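Local coordinates for haloacid delahogenase-like family hydrolase (PDB 2PKE), which probably works as a magnesium-dependent phosphatase of the haloacid dehalogenase-like superfamily, at residues E39-G44 / A93-R98; I5-G10 / A179-M184; R226-P231 / D244-R249. All coordinates share one frame; numbering follows the deposited sequence.

Overall arrangement
The three contacts fall at two ends of an elongated chain. Interaction 1 joins helices 28-42 and 93-107 in the helical region between strands 15-18 and 129-135. Interactions 2 and 3 lie across the chain's centre from it, on the parallel sheet. Their centres are about 50 Å and about 48 Å from that of interaction 1. Interactions 2 and 3 are neighbours, about 13 Å apart between centres. They touch where Glu-180 CB packs at 4.0 Å on Arg-226 NH2. The magnesium ion is bound by Asp-19, Asp-21 and Asn-187, away from all three contacts. Segment 179-184 runs into strand 182-186, which Asn-187 follows.

Interaction 1 (E39-G44 / A93-R98); sequences EAILSG and ARDIQR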
ATOM      1  N   GLU A  39      10.232  14.627  20.904  1.00 24.05           N
ATOM      2  CA  GLU A  39      11.032  15.674  21.551  1.00 22.90           C
ATOM      3  C   GLU A  39      11.019  15.528  23.073  1.00 20.25           C
ATOM      4  O   GLU A  39      12.052  15.670  23.721  1.00 23.35           O
ATOM      5  CB  GLU A  39      10.504  17.050  21.086  1.00 26.58           C
ATOM      6  CG  GLU A  39      11.040  18.287  21.810  1.00 16.47           C
ATOM      7  N   ALA A  40       9.860  15.193  23.640  1.00 23.79           N
ATOM      8  CA  ALA A  40       9.730  14.940  25.088  1.00 23.33           C
ATOM      9  C   ALA A  40      10.583  13.750  25.503  1.00 24.07           C
ATOM     10  O   ALA A  40      11.260  13.811  26.513  1.00 23.52           O
ATOM     11  CB  ALA A  40       8.286  14.734  25.486  1.00 23.87           C
ATOM     12  N   ILE A  41      10.586  12.664  24.736  1.00 23.86           N
ATOM     13  CA  ILE A  41      11.543  11.549  25.031  1.00 22.61           C
ATOM     14  C   ILE A  41      13.015  12.014  24.993  1.00 23.96           C
ATOM     15  O   ILE A  41      13.820  11.757  25.936  1.00 21.32           O
ATOM     16  CB  ILE A  41      11.374  10.353  24.064  1.00 20.04           C
ATOM     17  CG1 ILE A  41       9.999   9.731  24.243  1.00 21.21           C
ATOM     18  CG2 ILE A  41      12.437   9.316  24.335  1.00 19.52           C
ATOM     19  CD1 ILE A  41       9.565   8.959  23.097  1.00 20.13           C
ATOM     20  N   LEU A  42      13.375  12.702  23.913  1.00 24.79           N
ATOM     21  CA  LEU A  42      14.748  13.210  23.758  1.00 25.34           C
ATOM     22  C   LEU A  42      15.142  14.191  24.870  1.00 28.35           C
ATOM     23  O   LEU A  42      16.314  14.247  25.286  1.00 22.71           O
ATOM     24  CB  LEU A  42      14.933  13.870  22.382  1.00 25.85           C
ATOM     25  CG  LEU A  42      15.027  12.956  21.142  1.00 23.49           C
ATOM     26  CD1 LEU A  42      15.187  13.813  19.937  1.00 23.03           C
ATOM     27  CD2 LEU A  42      16.202  11.987  21.249  1.00 25.48           C
ATOM     28  N   SER A  43      14.175  14.952  25.380  1.00 29.19           N
ATOM     29  CA  SER A  43      14.510  16.009  26.346  1.00 29.60           C
ATOM     30  C   SER A  43      15.298  15.477  27.544  1.00 30.18           C
ATOM     31  O   SER A  43      16.045  16.228  28.155  1.00 32.09           O
ATOM     32  CB  SER A  43      13.258  16.770  26.812  1.00 30.94           C
ATOM     33  OG  SER A  43      12.415  15.944  27.601  1.00 23.60           O
ATOM     34  N   GLY A  44      15.155  14.186  27.857  1.00 32.01           N
ATOM     35  CA  GLY A  44      15.913  13.545  28.932  1.00 32.32           C
ATOM     36  C   GLY A  44      17.370  13.215  28.606  1.00 33.42           C
ATOM     37  O   GLY A  44      18.119  12.679  29.458  1.00 30.95           O
ATOM     38  N   ALA A  93      16.909   1.505  25.692  1.00 18.78           N
ATOM     39  CA  ALA A  93      15.941   0.638  24.999  1.00 21.07           C
ATOM     40  C   ALA A  93      14.504   0.933  25.480  1.00 21.38           C
ATOM     41  O   ALA A  93      13.566   0.986  24.696  1.00 22.92           O
ATOM     42  CB  ALA A  93      16.306  -0.855  25.217  1.00 17.49           C
ATOM     43  N   ARG A  94      14.336   1.198  26.779  1.00 20.38           N
ATOM     44  CA  ARG A  94      13.030   1.608  27.263  1.00 20.74           C
ATOM     45  C   ARG A  94      12.482   2.852  26.518  1.00 20.64           C
ATOM     46  O   ARG A  94      11.293   2.918  26.178  1.00 18.77           O
ATOM     47  CB  ARG A  94      13.042   1.825  28.781  1.00 22.74           C
ATOM     48  CG  ARG A  94      11.731   2.292  29.333  1.00 21.85           C
ATOM     49  CD  ARG A  94      10.546   1.407  28.917  1.00 32.84           C
ATOM     50  NE  ARG A  94       9.442   2.140  28.266  1.00 38.69           N
ATOM     51  N   ASP A  95      13.334   3.824  26.232  1.00 21.35           N
ATOM     52  CA  ASP A  95      12.863   5.029  25.516  1.00 21.20           C
ATOM     53  C   ASP A  95      12.664   4.802  24.006  1.00 20.72           C
ATOM     54  O   ASP A  95      11.780   5.398  23.371  1.00 21.20           O
ATOM     55  CB  ASP A  95      13.760   6.215  25.819  1.00 18.89           C
ATOM     56  CG  ASP A  95      13.551   6.740  27.207  1.00 25.11           C
ATOM     57  OD1 ASP A  95      12.414   6.609  27.749  1.00 22.31           O
ATOM     58  OD2 ASP A  95      14.535   7.266  27.774  1.00 26.31           O
ATOM     59  N   ILE A  96      13.426   3.888  23.437  1.00 22.92           N
ATOM     60  CA  ILE A  96      13.148   3.429  22.053  1.00 22.98           C
ATOM     61  C   ILE A  96      11.806   2.717  21.970  1.00 22.85           C
ATOM     62  O   ILE A  96      11.090   2.906  20.991  1.00 20.35           O
ATOM     63  CB  ILE A  96      14.247   2.491  21.528  1.00 23.05           C
ATOM     64  CG1 ILE A  96      15.553   3.251  21.449  1.00 20.43           C
ATOM     65  CG2 ILE A  96      13.884   1.950  20.129  1.00 16.25           C
ATOM     66  CD1 ILE A  96      15.517   4.337  20.398  1.00 30.32           C
ATOM     67  N   GLN A  97      11.513   1.918  22.993  0.50 22.75           N
ATOM     68  CA  GLN A  97      10.205   1.329  23.217  0.50 22.34           C
ATOM     69  C   GLN A  97       9.125   2.398  23.112  0.50 22.08           C
ATOM     70  O   GLN A  97       8.137   2.231  22.380  0.50 19.45           O
ATOM     71  CB  GLN A  97      10.137   0.670  24.597  0.50 21.13           C
ATOM     72  CG  GLN A  97       8.825  -0.057  24.889  0.50 21.75           C
ATOM     73  CD  GLN A  97       9.045  -1.243  25.783  0.50 22.03           C
ATOM     74  OE1 GLN A  97       9.504  -1.100  26.919  0.50 22.60           O
ATOM     75  NE2 GLN A  97       8.748  -2.436  25.274  0.50 26.90           N
ATOM     76  N   ARG A  98       9.353   3.501  23.826  1.00 21.28           N
ATOM     77  CA  ARG A  98       8.449   4.660  23.828  1.00 21.66           C
ATOM     78  C   ARG A  98       8.291   5.328  22.462  1.00 20.24           C
ATOM     79  O   ARG A  98       7.226   5.795  22.113  1.00 25.19           O
ATOM     80  CB  ARG A  98       8.881   5.677  24.907  1.00 21.58           C
ATOM     81  CG  ARG A  98       8.340   5.331  26.248  1.00 22.95           C
ATOM     82  CD  ARG A  98       9.131   5.856  27.391  1.00 30.82           C
ATOM     83  NE  ARG A  98       9.596   7.237  27.279  1.00 39.67           N
ATOM     84  CZ  ARG A  98       9.049   8.296  27.871  1.00 47.91           C
ATOM     85  NH1 ARG A  98       7.936   8.197  28.583  1.00 61.33           N
ATOM     86  NH2 ARG A  98       9.618   9.487  27.735  1.00 54.59           N
TER
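Ile-41 fits against Asp-95 and Arg-98, one helical turn apart on the facing helix. Its two branches divide the work. CG2 lies anti to the backbone N (chi1, taken to CG1, is -64°) and rests on the aliphatic part of Asp-95, with Ile-41 CG2 3.7 Å from Asp-95 CB. The longer branch runs alongside Arg-98. There Ile-41 CD1 is 3.8 Å from Arg-98 CB, and Ile-41 CG1 is 3.5 Å from Arg-98 NH2. The guanidinium meets this branch obliquely.

The bend of Arg-98 at chi3 (43°) brings NE to Asp-95 and leaves the head beside Ile-41. Arg-98 NE then forms a salt bridge of 2.9 Å with Asp-95 OD1. The other carboxylate oxygen, Asp-95 OD2, is hydrogen-bonded to the hydroxyl of Tyr-45. The charged pair thus forms a polar border beside the buried isoleucine.

Ile-41 also touches Ile-99 and Ile-102, further along helix 93-107. Helix 72-86 packs against both partners, taking Leu-42 on Ala-83 and Leu-86, and Ile-96 on Ile-80. Ile-84 of the second subunit packs on Ile-96 and Gln-97, which places this helical layer next to the dimer interface.

Interaction 2 (I5-G10 / A179-M184); sequences IAQRDG and AERFVM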
ATOM      1  N   ILE A   5     -15.181   5.912 -15.966  1.00 36.70           N
ATOM      2  CA  ILE A   5     -16.322   6.710 -15.558  1.00 36.67           C
ATOM      3  C   ILE A   5     -17.353   6.788 -16.669  1.00 34.70           C
ATOM      4  O   ILE A   5     -17.003   6.943 -17.827  1.00 29.79           O
ATOM      5  CB  ILE A   5     -15.835   8.167 -15.185  1.00 35.49           C
ATOM      6  CG1 ILE A   5     -14.999   8.106 -13.903  1.00 37.95           C
ATOM      7  CG2 ILE A   5     -16.992   9.165 -15.041  1.00 42.21           C
ATOM      8  CD1 ILE A   5     -15.642   7.288 -12.755  1.00 39.30           C
ATOM      9  N   ALA A   6     -18.625   6.670 -16.291  1.00 37.67           N
ATOM     10  CA  ALA A   6     -19.753   6.981 -17.177  1.00 37.02           C
ATOM     11  C   ALA A   6     -19.839   8.495 -17.218  1.00 37.56           C
ATOM     12  O   ALA A   6     -20.079   9.137 -16.191  1.00 42.32           O
ATOM     13  CB  ALA A   6     -21.060   6.392 -16.619  1.00 38.28           C
ATOM     14  N   GLN A   7     -19.613   9.080 -18.381  1.00 34.59           N
ATOM     15  CA  GLN A   7     -19.593  10.539 -18.466  1.00 34.16           C
ATOM     16  C   GLN A   7     -20.953  11.082 -18.827  1.00 33.72           C
ATOM     17  O   GLN A   7     -21.672  10.492 -19.637  1.00 35.66           O
ATOM     18  CB  GLN A   7     -18.518  11.006 -19.440  1.00 34.00           C
ATOM     19  CG  GLN A   7     -17.113  10.627 -18.925  1.00 30.54           C
ATOM     20  CD  GLN A   7     -16.006  11.151 -19.797  1.00 34.82           C
ATOM     21  OE1 GLN A   7     -15.954  12.355 -20.084  1.00 30.31           O
ATOM     22  NE2 GLN A   7     -15.109  10.253 -20.245  1.00 25.30           N
ATOM     23  N   ARG A   8     -21.312  12.199 -18.210  1.00 32.77           N
ATOM     24  CA  ARG A   8     -22.622  12.808 -18.406  1.00 34.02           C
ATOM     25  C   ARG A   8     -22.527  13.891 -19.448  1.00 33.39           C
ATOM     26  O   ARG A   8     -21.573  14.682 -19.464  1.00 31.58           O
ATOM     27  CB  ARG A   8     -23.137  13.425 -17.102  1.00 33.97           C
ATOM     28  CG  ARG A   8     -23.634  12.422 -16.129  1.00 41.59           C
ATOM     29  CD  ARG A   8     -24.316  13.086 -14.962  1.00 52.53           C
ATOM     30  NE  ARG A   8     -24.648  12.079 -13.957  1.00 57.36           N
ATOM     31  CZ  ARG A   8     -25.130  12.340 -12.748  1.00 55.83           C
ATOM     32  NH1 ARG A   8     -25.348  13.582 -12.363  1.00 59.11           N
ATOM     33  NH2 ARG A   8     -25.400  11.344 -11.920  1.00 59.26           N
ATOM     34  N   ASP A   9     -23.542  13.959 -20.294  1.00 32.40           N
ATOM     35  CA  ASP A   9     -23.633  15.055 -21.237  1.00 32.37           C
ATOM     36  C   ASP A   9     -24.081  16.276 -20.454  1.00 28.53           C
ATOM     37  O   ASP A   9     -24.592  16.162 -19.347  1.00 25.68           O
ATOM     38  CB  ASP A   9     -24.602  14.728 -22.392  1.00 36.23           C
ATOM     39  CG  ASP A   9     -24.031  13.662 -23.371  1.00 43.77           C
ATOM     40  OD1 ASP A   9     -22.780  13.584 -23.514  1.00 43.49           O
ATOM     41  OD2 ASP A   9     -24.841  12.915 -23.991  1.00 47.41           O
ATOM     42  N   GLY A  10     -23.866  17.452 -21.016  1.00 28.44           N
ATOM     43  CA  GLY A  10     -24.332  18.681 -20.400  1.00 27.27           C
ATOM     44  C   GLY A  10     -23.479  19.240 -19.282  1.00 29.02           C
ATOM     45  O   GLY A  10     -23.912  20.182 -18.628  1.00 29.29           O
ATOM     46  N   ALA A 179      -7.658  14.902 -18.544  1.00 23.63           N
ATOM     47  CA  ALA A 179      -7.451  15.695 -17.348  1.00 22.63           C
ATOM     48  C   ALA A 179      -8.320  16.934 -17.285  1.00 19.93           C
ATOM     49  O   ALA A 179      -8.667  17.359 -16.187  1.00 20.44           O
ATOM     50  CB  ALA A 179      -5.971  16.049 -17.183  1.00 21.07           C
ATOM     51  N   GLU A 180      -8.713  17.510 -18.420  1.00 18.67           N
ATOM     52  CA  GLU A 180      -9.586  18.705 -18.385  1.00 17.06           C
ATOM     53  C   GLU A 180     -11.006  18.456 -17.841  1.00 17.87           C
ATOM     54  O   GLU A 180     -11.773  19.412 -17.653  1.00 20.70           O
ATOM     55  CB  GLU A 180      -9.688  19.415 -19.731  1.00 19.52           C
ATOM     56  CG  GLU A 180     -10.450  18.602 -20.844  1.00 22.20           C
ATOM     57  CD  GLU A 180      -9.552  17.719 -21.666  1.00 27.05           C
ATOM     58  OE1 GLU A 180      -8.357  17.549 -21.297  1.00 38.63           O
ATOM     59  OE2 GLU A 180     -10.049  17.167 -22.673  1.00 38.19           O
ATOM     60  N   ARG A 181     -11.349  17.192 -17.619  1.00 19.00           N
ATOM     61  CA  ARG A 181     -12.598  16.811 -17.008  1.00 20.55           C
ATOM     62  C   ARG A 181     -12.433  16.328 -15.563  1.00 20.28           C
ATOM     63  O   ARG A 181     -13.352  15.742 -15.013  1.00 18.28           O
ATOM     64  CB  ARG A 181     -13.284  15.745 -17.856  1.00 18.13           C
ATOM     65  CG  ARG A 181     -13.479  16.177 -19.277  1.00 19.02           C
ATOM     66  CD  ARG A 181     -14.441  15.281 -20.043  1.00 26.16           C
ATOM     67  NE  ARG A 181     -14.302  15.557 -21.473  1.00 31.33           N
ATOM     68  CZ  ARG A 181     -14.439  14.675 -22.455  1.00 38.54           C
ATOM     69  NH1 ARG A 181     -14.741  13.410 -22.220  1.00 39.55           N
ATOM     70  NH2 ARG A 181     -14.257  15.069 -23.711  1.00 45.70           N
ATOM     71  N   PHE A 182     -11.300  16.663 -14.920  1.00 17.72           N
ATOM     72  CA  PHE A 182     -11.017  16.266 -13.575  1.00 19.65           C
ATOM     73  C   PHE A 182     -10.618  17.457 -12.731  1.00 18.43           C
ATOM     74  O   PHE A 182      -9.834  18.298 -13.177  1.00 17.46           O
ATOM     75  CB  PHE A 182      -9.935  15.183 -13.608  1.00 19.35           C
ATOM     76  CG  PHE A 182      -9.390  14.812 -12.291  1.00 19.83           C
ATOM     77  CD1 PHE A 182     -10.117  14.072 -11.374  1.00 18.99           C
ATOM     78  CD2 PHE A 182      -8.117  15.189 -11.965  1.00 15.97           C
ATOM     79  CE1 PHE A 182      -9.553  13.717 -10.161  1.00 18.29           C
ATOM     80  CE2 PHE A 182      -7.547  14.834 -10.771  1.00 22.23           C
ATOM     81  CZ  PHE A 182      -8.268  14.064  -9.872  1.00 18.32           C
ATOM     82  N   VAL A 183     -11.215  17.535 -11.540  1.00 19.47           N
ATOM     83  CA  VAL A 183     -10.834  18.489 -10.510  1.00 21.83           C
ATOM     84  C   VAL A 183     -10.286  17.691  -9.336  1.00 19.44           C
ATOM     85  O   VAL A 183     -10.875  16.717  -8.916  1.00 23.28           O
ATOM     86  CB  VAL A 183     -12.037  19.366 -10.014  1.00 24.36           C
ATOM     87  CG1 VAL A 183     -11.557  20.416  -9.044  1.00 22.44           C
ATOM     88  CG2 VAL A 183     -12.751  20.067 -11.189  1.00 30.03           C
HETATM   89  N   MSE A 184      -9.182  18.153  -8.772  1.00 18.35           N
HETATM   90  CA  MSE A 184      -8.622  17.556  -7.558  1.00 21.07           C
HETATM   91  C   MSE A 184      -8.723  18.543  -6.390  1.00 19.79           C
HETATM   92  O   MSE A 184      -8.343  19.723  -6.563  1.00 20.01           O
HETATM   93  CB  MSE A 184      -7.168  17.167  -7.789  1.00 20.53           C
HETATM   94  CG  MSE A 184      -6.497  16.607  -6.518  1.00 20.51           C
HETATM   95 SE   MSE A 184      -7.043  14.832  -5.955  0.75 16.86          SE
HETATM   96  CE  MSE A 184      -5.812  14.921  -4.467  1.00 11.69           C
TER
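The guanidinium of Arg-181 receives the Gln-7 amide at its edge. Gln-7 CD lies in the guanidinium plane, and Gln-7 OE1 sits near it. The two flat groups are turned 55° against each other, so they do not stack. Within segment 179-184, the ring of Phe-182 has the backbone N of Met-184 (a selenomethionine) over one face, offset toward the rim. That ring also touches Leu-172, Val-196 and Ile-133 in the core.

One hydrogen bond joins the two segments. Arg-181 NH1 donates to Gln-7 OE1 over 2.7 Å, with an N-H...O angle of 148°. The donor is somewhat tilted from the carbonyl plane of the amide. Gln-7 OE1 also comes to 3.3 Å from Arg-181 CD, so the oxygen lies against the last methylene before the guanidinium as well as the head.

Both side chains are long, and only their ends meet. The nearest CA atoms, Gln-7 CA and Arg-181 CA, are 9.5 Å apart. Arg-181 is extended from CG to NE (chi2 -166°), and Gln-7 is extended beyond CG. They cross at about a right angle. Gln-7 further touches Leu-177 and Gln-14.

A short 3-10 turn precedes the strand, with Phe-182 N bonded to Ala-179 O at 3.0 Å. The backbone of Arg-181 then pairs with Gln-14 and Leu-15, and that of Phe-182 with Trp-202. Strand 182-186 is therefore held between strands 15-18 and 202-205. This is the parallel alpha/beta sheet of the Rossmann-like HAD fold. The contact ties the N-terminal loop to the start of this strand, whereas the magnesium ligand Asn-187 follows its far end.

Interaction 3 (R226-P231 / D244-R249); sequences RLREVP and DAQAGR
Arg-228 reaches from strand 227-229 to Gln-246 on helix 236-250. Its CB points toward the helix. CG lies beside the backbone N, and the chain then bends at chi2 (-75°). The side chain also touches Leu-243, one turn before Gln-246. At the tip, Arg-228 NH2 donates to Gln-246 OE1 over 2.7 Å with an N-H...O angle of 152°. The donor stands nearly along the C=O axis of the amide. Arg-228 NH1 adds a weak bond to the same oxygen, Gln-246 OE1, at 3.4 Å. It also bonds weakly to Leu-227 O. The oxygen meets the guanidinium at its edge, and the two flat groups are nearly coplanar. Arg-228 was modelled in two conformers, so this geometry describes one of them.

Gln-246 approaches at a slant with its chain extended beyond CG. While its oxygen takes the arginine, the carbonyl of Pro-225 receives both Gln-246 NE2 and Arg-228 NH1, and links the two heads from the loop before the strand. Gln-246 also leans on Trp-202, which has a cation-pi contact with Arg-226, whose head is held by the carbonyls of Gly-200 and Gly-201.

The strand lies at the edge of the sheet within this chain, and the contact is at the surface. The acceptors that meet Arg-228 here, a side-chain amide and backbone carbonyls, are all neutral. The contact is therefore charge-to-dipole bonding rather than a salt bridge, and probably leaves the arginine's positive charge largely uncompensated by these partners.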
ATOM      1  N   ARG A 226      -6.863  27.922 -13.440  1.00 22.68           N
ATOM      2  CA  ARG A 226      -7.428  26.580 -13.294  1.00 22.82           C
ATOM      3  C   ARG A 226      -7.494  26.089 -11.827  1.00 21.64           C
ATOM      4  O   ARG A 226      -7.761  24.931 -11.584  1.00 18.55           O
ATOM      5  CB  ARG A 226      -6.625  25.571 -14.089  1.00 23.70           C
ATOM      6  CG  ARG A 226      -6.457  25.944 -15.555  1.00 30.56           C
ATOM      7  CD  ARG A 226      -5.585  24.877 -16.255  1.00 30.45           C
ATOM      8  NE  ARG A 226      -6.372  23.695 -16.646  1.00 26.24           N
ATOM      9  CZ  ARG A 226      -7.275  23.683 -17.625  1.00 34.71           C
ATOM     10  NH1 ARG A 226      -7.557  24.778 -18.319  1.00 38.68           N
ATOM     11  NH2 ARG A 226      -7.914  22.559 -17.913  1.00 35.47           N
ATOM     12  N   LEU A 227      -7.254  26.988 -10.886  1.00 19.01           N
ATOM     13  CA  LEU A 227      -7.287  26.697  -9.480  1.00 24.51           C
ATOM     14  C   LEU A 227      -8.260  27.673  -8.789  1.00 23.74           C
ATOM     15  O   LEU A 227      -8.357  28.828  -9.191  1.00 27.04           O
ATOM     16  CB  LEU A 227      -5.874  26.968  -8.970  1.00 26.28           C
ATOM     17  CG  LEU A 227      -5.538  27.009  -7.518  1.00 30.59           C
ATOM     18  CD1 LEU A 227      -5.789  25.632  -7.008  1.00 28.68           C
ATOM     19  CD2 LEU A 227      -4.072  27.356  -7.398  1.00 28.99           C
ATOM     20  N   ARG A 228      -8.964  27.187  -7.772  0.50 22.39           N
ATOM     21  CA  ARG A 228      -9.694  28.039  -6.801  0.50 20.72           C
ATOM     22  C   ARG A 228      -9.114  27.764  -5.434  0.50 20.43           C
ATOM     23  O   ARG A 228      -8.808  26.610  -5.097  0.50 19.41           O
ATOM     24  CB  ARG A 228     -11.175  27.689  -6.760  0.50 22.24           C
ATOM     25  CG  ARG A 228     -11.904  27.853  -8.071  0.50 20.13           C
ATOM     26  CD  ARG A 228     -12.142  29.317  -8.381  0.50 22.57           C
ATOM     27  NE  ARG A 228     -12.925  29.454  -9.610  0.50 24.40           N
ATOM     28  CZ  ARG A 228     -12.414  29.515 -10.836  0.50 25.21           C
ATOM     29  NH1 ARG A 228     -11.088  29.446 -11.048  0.50 12.75           N
ATOM     30  NH2 ARG A 228     -13.248  29.616 -11.869  0.50 25.44           N
ATOM     31  N   GLU A 229      -8.944  28.812  -4.638  1.00 19.26           N
ATOM     32  CA  GLU A 229      -8.588  28.618  -3.247  1.00 22.06           C
ATOM     33  C   GLU A 229      -9.885  28.757  -2.494  1.00 22.84           C
ATOM     34  O   GLU A 229     -10.569  29.773  -2.598  1.00 23.45           O
ATOM     35  CB  GLU A 229      -7.538  29.597  -2.753  1.00 21.99           C
ATOM     36  CG  GLU A 229      -6.952  29.143  -1.412  1.00 29.05           C
ATOM     37  CD  GLU A 229      -5.900  30.091  -0.898  1.00 36.45           C
ATOM     38  OE1 GLU A 229      -5.358  30.866  -1.713  1.00 41.28           O
ATOM     39  OE2 GLU A 229      -5.624  30.079   0.321  1.00 42.81           O
ATOM     40  N   VAL A 230     -10.226  27.712  -1.765  1.00 22.13           N
ATOM     41  CA  VAL A 230     -11.482  27.633  -1.031  1.00 24.85           C
ATOM     42  C   VAL A 230     -11.172  27.373   0.454  1.00 25.51           C
ATOM     43  O   VAL A 230     -10.628  26.334   0.776  1.00 27.42           O
ATOM     44  CB  VAL A 230     -12.341  26.498  -1.581  1.00 25.06           C
ATOM     45  CG1 VAL A 230     -13.627  26.395  -0.773  1.00 27.15           C
ATOM     46  CG2 VAL A 230     -12.595  26.694  -3.116  1.00 23.30           C
ATOM     47  N   PRO A 231     -11.474  28.341   1.349  1.00 24.52           N
ATOM     48  CA  PRO A 231     -11.037  28.244   2.752  1.00 25.87           C
ATOM     49  C   PRO A 231     -11.604  27.074   3.578  1.00 21.82           C
ATOM     50  O   PRO A 231     -10.911  26.561   4.423  1.00 23.45           O
ATOM     51  CB  PRO A 231     -11.479  29.582   3.363  1.00 23.81           C
ATOM     52  CG  PRO A 231     -11.746  30.464   2.237  1.00 27.02           C
ATOM     53  CD  PRO A 231     -12.157  29.612   1.085  1.00 29.29           C
ATOM     54  N   ASP A 244     -16.346  23.784 -13.483  1.00 16.19           N
ATOM     55  CA  ASP A 244     -17.066  23.137 -14.530  1.00 20.31           C
ATOM     56  C   ASP A 244     -17.586  24.117 -15.552  1.00 21.94           C
ATOM     57  O   ASP A 244     -17.549  23.830 -16.731  1.00 20.90           O
ATOM     58  CB  ASP A 244     -18.199  22.333 -13.933  1.00 22.42           C
ATOM     59  CG  ASP A 244     -18.914  21.446 -14.952  1.00 28.16           C
ATOM     60  OD1 ASP A 244     -18.564  21.401 -16.135  1.00 28.26           O
ATOM     61  OD2 ASP A 244     -19.867  20.798 -14.527  1.00 30.67           O
ATOM     62  N   ALA A 245     -18.084  25.262 -15.112  1.00 22.84           N
ATOM     63  CA  ALA A 245     -18.595  26.270 -16.040  1.00 22.50           C
ATOM     64  C   ALA A 245     -17.478  26.773 -16.964  1.00 22.07           C
ATOM     65  O   ALA A 245     -17.652  26.838 -18.159  1.00 20.09           O
ATOM     66  CB  ALA A 245     -19.228  27.412 -15.293  1.00 21.02           C
ATOM     67  N   GLN A 246     -16.328  27.092 -16.373  1.00 21.74           N
ATOM     68  CA  GLN A 246     -15.128  27.558 -17.083  1.00 19.93           C
ATOM     69  C   GLN A 246     -14.659  26.511 -18.095  1.00 22.74           C
ATOM     70  O   GLN A 246     -14.368  26.818 -19.257  1.00 24.11           O
ATOM     71  CB  GLN A 246     -14.052  27.827 -16.026  1.00 19.44           C
ATOM     72  CG  GLN A 246     -12.730  28.428 -16.538  1.00 24.55           C
ATOM     73  CD  GLN A 246     -11.740  28.840 -15.400  1.00 25.30           C
ATOM     74  OE1 GLN A 246     -12.101  28.922 -14.230  1.00 25.91           O
ATOM     75  NE2 GLN A 246     -10.472  29.055 -15.778  1.00 28.63           N
ATOM     76  N   ALA A 247     -14.626  25.258 -17.654  1.00 20.07           N
ATOM     77  CA  ALA A 247     -14.181  24.136 -18.512  1.00 20.74           C
ATOM     78  C   ALA A 247     -15.067  23.979 -19.756  1.00 18.61           C
ATOM     79  O   ALA A 247     -14.601  23.741 -20.899  1.00 20.71           O
ATOM     80  CB  ALA A 247     -14.179  22.823 -17.677  1.00 16.72           C
ATOM     81  N   GLY A 248     -16.359  24.071 -19.515  1.00 18.14           N
ATOM     82  CA  GLY A 248     -17.340  23.954 -20.586  1.00 20.05           C
ATOM     83  C   GLY A 248     -17.248  25.059 -21.625  1.00 21.15           C
ATOM     84  O   GLY A 248     -17.448  24.803 -22.774  1.00 20.11           O
ATOM     85  N   ARG A 249     -16.919  26.283 -21.229  1.00 25.17           N
ATOM     86  CA  ARG A 249     -16.747  27.382 -22.187  1.00 24.61           C
ATOM     87  C   ARG A 249     -15.504  27.178 -23.069  1.00 28.04           C
ATOM     88  O   ARG A 249     -15.385  27.788 -24.127  1.00 27.55           O
ATOM     89  CB  ARG A 249     -16.622  28.709 -21.440  1.00 21.85           C
ATOM     90  CG  ARG A 249     -17.905  29.309 -20.934  1.00 24.13           C
ATOM     91  CD  ARG A 249     -17.690  30.702 -20.375  1.00 24.33           C
ATOM     92  NE  ARG A 249     -17.133  30.720 -19.008  1.00 26.47           N
ATOM     93  CZ  ARG A 249     -17.851  30.624 -17.888  1.00 23.04           C
ATOM     94  NH1 ARG A 249     -19.167  30.512 -17.909  1.00 22.73           N
ATOM     95  NH2 ARG A 249     -17.249  30.643 -16.707  1.00 28.55           N
TER